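Local coordinates for periplasmic lipopolysaccharide transport protein LPTH (Pseudomonas aeruginosa, PDB 4UU4) that binds lipopolysaccharide and is required for its translocation across the periplasm from the inner to the outer membrane, at residues Glu129-Lys137 and Ser159-Gln169. Sequence-based numbering, arbitrary orientation.
Sequences EGNTFEGEK and SPRPRIDMVIQ
T132 and E134 of strand 131-135 each form a hydrogen-bonded antiparallel pair, with V167 and D165 of strand 165-167 respectively, and the two strand axes run 4.9 Å apart. F133 and M166 form the non-hydrogen-bonded pair between them. Their side chains make a Met-aromatic contact: M166 SD sits over the centre of the F133 ring, 3.5 Å from the centroid and 11° off the ring normal. The M166 chain leaves with CG anti to the backbone N (chi1 175°) and bends at chi2 (58°), which carries the sulfur over the ring. On the other face of the sheet T132 and V167 lie side by side, with T132 CB 3.4 Å from V167 CG2. Beside them, E134 CB sits over one face of the R161 guanidinium, offset toward its rim. The salt bridge from E134 OE1 to R161 NH2 is long, at 4.0 Å, and the oxygen lies well out of the guanidinium plane. R161 NH2 is closer to D165 OD2, at 3.3 Å, so the arginine probably offsets both acids. At the corner after the strand, E136 OE2 accepts a hydrogen bond from the backbone N of R161 at 2.8 Å, on its anti side. E136 OE2 also forms a salt bridge with R151, and OE1 accepts a hydrogen bond from the backbone N of A152. A water bridges E136 N and R161 O. At the far end the bond from Q169 N to N131 OD1 is weak. Strand 131-135 pairs on its other side with strand 124-128. Within this chain, strand 165-167, the last, is an outermost strand of one sheet of the beta-jellyroll seen in Lpt proteins.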
# COMPACT_ATOMS: atom_id res chain seq x y z
N GLU A 129 -4.36 -11.23 -11.10
CA GLU A 129 -4.61 -12.37 -11.98
C GLU A 129 -4.81 -11.98 -13.44
O GLU A 129 -5.83 -12.30 -14.05
CB GLU A 129 -5.82 -13.17 -11.47
CG GLU A 129 -5.83 -13.32 -9.95
CD GLU A 129 -7.11 -13.95 -9.44
OE1 GLU A 129 -7.17 -15.20 -9.39
OE2 GLU A 129 -8.05 -13.21 -9.08
N GLY A 130 -3.83 -11.26 -13.99
CA GLY A 130 -3.89 -10.84 -15.38
C GLY A 130 -4.72 -9.59 -15.59
O GLY A 130 -4.51 -8.84 -16.54
N ASN A 131 -5.67 -9.35 -14.68
CA ASN A 131 -6.51 -8.17 -14.74
C ASN A 131 -5.79 -6.91 -14.25
O ASN A 131 -5.44 -6.81 -13.07
CB ASN A 131 -7.82 -8.39 -13.96
CG ASN A 131 -8.66 -9.52 -14.54
OD1 ASN A 131 -8.26 -10.19 -15.49
ND2 ASN A 131 -9.85 -9.73 -13.97
N THR A 132 -5.57 -5.96 -15.15
CA THR A 132 -4.86 -4.73 -14.78
C THR A 132 -5.82 -3.54 -14.57
O THR A 132 -6.73 -3.30 -15.36
CB THR A 132 -3.72 -4.39 -15.78
OG1 THR A 132 -2.55 -5.13 -15.44
CG2 THR A 132 -3.39 -2.90 -15.77
N PHE A 133 -5.58 -2.82 -13.48
CA PHE A 133 -6.42 -1.73 -13.03
C PHE A 133 -5.57 -0.47 -12.96
O PHE A 133 -4.48 -0.51 -12.41
CB PHE A 133 -6.88 -2.04 -11.61
CG PHE A 133 -8.34 -2.31 -11.48
CD1 PHE A 133 -9.26 -1.28 -11.59
CD2 PHE A 133 -8.80 -3.58 -11.21
CE1 PHE A 133 -10.61 -1.52 -11.45
CE2 PHE A 133 -10.15 -3.83 -11.07
CZ PHE A 133 -11.06 -2.80 -11.19
N GLU A 134 -6.06 0.64 -13.51
CA GLU A 134 -5.33 1.90 -13.44
C GLU A 134 -6.26 3.07 -13.14
O GLU A 134 -7.38 3.11 -13.65
CB GLU A 134 -4.55 2.16 -14.72
CG GLU A 134 -3.13 1.61 -14.71
CD GLU A 134 -2.51 1.57 -16.09
OE1 GLU A 134 -3.16 1.06 -17.02
OE2 GLU A 134 -1.36 2.05 -16.24
N GLY A 135 -5.79 4.00 -12.32
CA GLY A 135 -6.61 5.13 -11.90
C GLY A 135 -5.83 6.19 -11.14
O GLY A 135 -4.66 5.99 -10.80
N GLU A 136 -6.48 7.32 -10.91
CA GLU A 136 -5.89 8.40 -10.13
C GLU A 136 -5.77 7.96 -8.67
O GLU A 136 -4.83 8.34 -7.97
CB GLU A 136 -6.75 9.66 -10.22
CG GLU A 136 -6.06 10.85 -10.87
CD GLU A 136 -6.91 12.10 -10.84
OE1 GLU A 136 -7.70 12.25 -9.87
OE2 GLU A 136 -6.80 12.93 -11.77
N LYS A 137 -6.74 7.17 -8.22
CA LYS A 137 -6.77 6.72 -6.84
C LYS A 137 -7.49 5.37 -6.69
O LYS A 137 -8.62 5.20 -7.14
CB LYS A 137 -7.43 7.77 -5.96
CG LYS A 137 -7.73 7.31 -4.55
CD LYS A 137 -8.39 8.40 -3.74
CE LYS A 137 -8.89 7.87 -2.41
NZ LYS A 137 -9.23 8.95 -1.45
N SER A 159 0.03 13.44 -11.70
CA SER A 159 -0.38 12.88 -12.99
C SER A 159 -1.90 12.76 -13.07
O SER A 159 -2.46 11.72 -12.75
CB SER A 159 0.26 11.52 -13.21
OG SER A 159 1.66 11.63 -13.32
N PRO A 160 -2.56 13.85 -13.52
CA PRO A 160 -4.03 13.86 -13.65
C PRO A 160 -4.56 12.78 -14.57
O PRO A 160 -4.07 12.60 -15.68
CB PRO A 160 -4.30 15.25 -14.24
CG PRO A 160 -3.14 16.08 -13.79
CD PRO A 160 -1.97 15.15 -13.84
N ARG A 161 -5.57 12.06 -14.10
CA ARG A 161 -6.17 10.97 -14.87
C ARG A 161 -7.66 10.85 -14.52
O ARG A 161 -8.05 10.01 -13.72
CB ARG A 161 -5.45 9.65 -14.56
CG ARG A 161 -5.81 8.51 -15.49
CD ARG A 161 -5.31 7.18 -14.94
NE ARG A 161 -5.60 6.07 -15.84
CZ ARG A 161 -4.71 5.52 -16.66
NH1 ARG A 161 -3.46 5.97 -16.69
NH2 ARG A 161 -5.07 4.52 -17.45
N PRO A 162 -8.49 11.72 -15.12
CA PRO A 162 -9.92 11.83 -14.81
C PRO A 162 -10.73 10.58 -15.15
O PRO A 162 -11.87 10.44 -14.68
CB PRO A 162 -10.38 13.01 -15.67
CG PRO A 162 -9.12 13.78 -15.96
CD PRO A 162 -8.06 12.74 -16.10
N ARG A 163 -10.16 9.70 -15.95
CA ARG A 163 -10.81 8.45 -16.32
C ARG A 163 -9.92 7.26 -15.96
O ARG A 163 -8.71 7.32 -16.14
CB ARG A 163 -11.11 8.44 -17.83
CG ARG A 163 -12.03 9.55 -18.31
CD ARG A 163 -13.50 9.15 -18.21
NE ARG A 163 -13.89 8.20 -19.24
CZ ARG A 163 -15.08 7.62 -19.32
NH1 ARG A 163 -16.01 7.88 -18.41
NH2 ARG A 163 -15.34 6.77 -20.29
N ILE A 164 -10.53 6.19 -15.46
CA ILE A 164 -9.78 4.99 -15.12
C ILE A 164 -9.76 3.98 -16.27
O ILE A 164 -10.62 4.00 -17.15
CB ILE A 164 -10.38 4.30 -13.88
CG1 ILE A 164 -11.80 3.83 -14.17
CG2 ILE A 164 -10.40 5.25 -12.70
CD1 ILE A 164 -12.51 3.39 -12.93
N ASP A 165 -8.77 3.09 -16.26
CA ASP A 165 -8.67 2.04 -17.27
C ASP A 165 -8.72 0.67 -16.61
O ASP A 165 -8.23 0.48 -15.50
CB ASP A 165 -7.39 2.19 -18.09
CG ASP A 165 -7.66 2.68 -19.50
OD1 ASP A 165 -8.26 1.93 -20.29
OD2 ASP A 165 -7.27 3.83 -19.81
N MET A 166 -9.30 -0.29 -17.33
CA MET A 166 -9.47 -1.64 -16.82
C MET A 166 -9.23 -2.64 -17.94
O MET A 166 -9.74 -2.48 -19.04
CB MET A 166 -10.88 -1.80 -16.26
CG MET A 166 -11.23 -3.21 -15.82
SD MET A 166 -10.09 -3.82 -14.56
CE MET A 166 -10.71 -5.48 -14.32
N VAL A 167 -8.44 -3.68 -17.66
CA VAL A 167 -8.31 -4.78 -18.61
C VAL A 167 -8.48 -6.14 -17.94
O VAL A 167 -7.83 -6.45 -16.94
CB VAL A 167 -6.99 -4.74 -19.40
CG1 VAL A 167 -7.00 -3.61 -20.41
CG2 VAL A 167 -5.82 -4.59 -18.47
N ILE A 168 -9.38 -6.94 -18.51
CA ILE A 168 -9.57 -8.32 -18.10
C ILE A 168 -8.96 -9.21 -19.17
O ILE A 168 -9.43 -9.24 -20.30
CB ILE A 168 -11.06 -8.68 -17.97
CG1 ILE A 168 -11.73 -7.83 -16.88
CG2 ILE A 168 -11.22 -10.16 -17.66
CD1 ILE A 168 -13.23 -8.04 -16.78
N GLN A 169 -7.90 -9.93 -18.80
CA GLN A 169 -7.21 -10.79 -19.75
C GLN A 169 -7.88 -12.17 -19.77
O GLN A 169 -8.15 -12.74 -18.72
CB GLN A 169 -5.73 -10.92 -19.36
CG GLN A 169 -4.77 -10.94 -20.54
CD GLN A 169 -4.67 -9.60 -21.24
OE1 GLN A 169 -4.59 -8.55 -20.59
NE2 GLN A 169 -4.66 -9.62 -22.57
O HOH W 1 -8.85 7.95 -12.22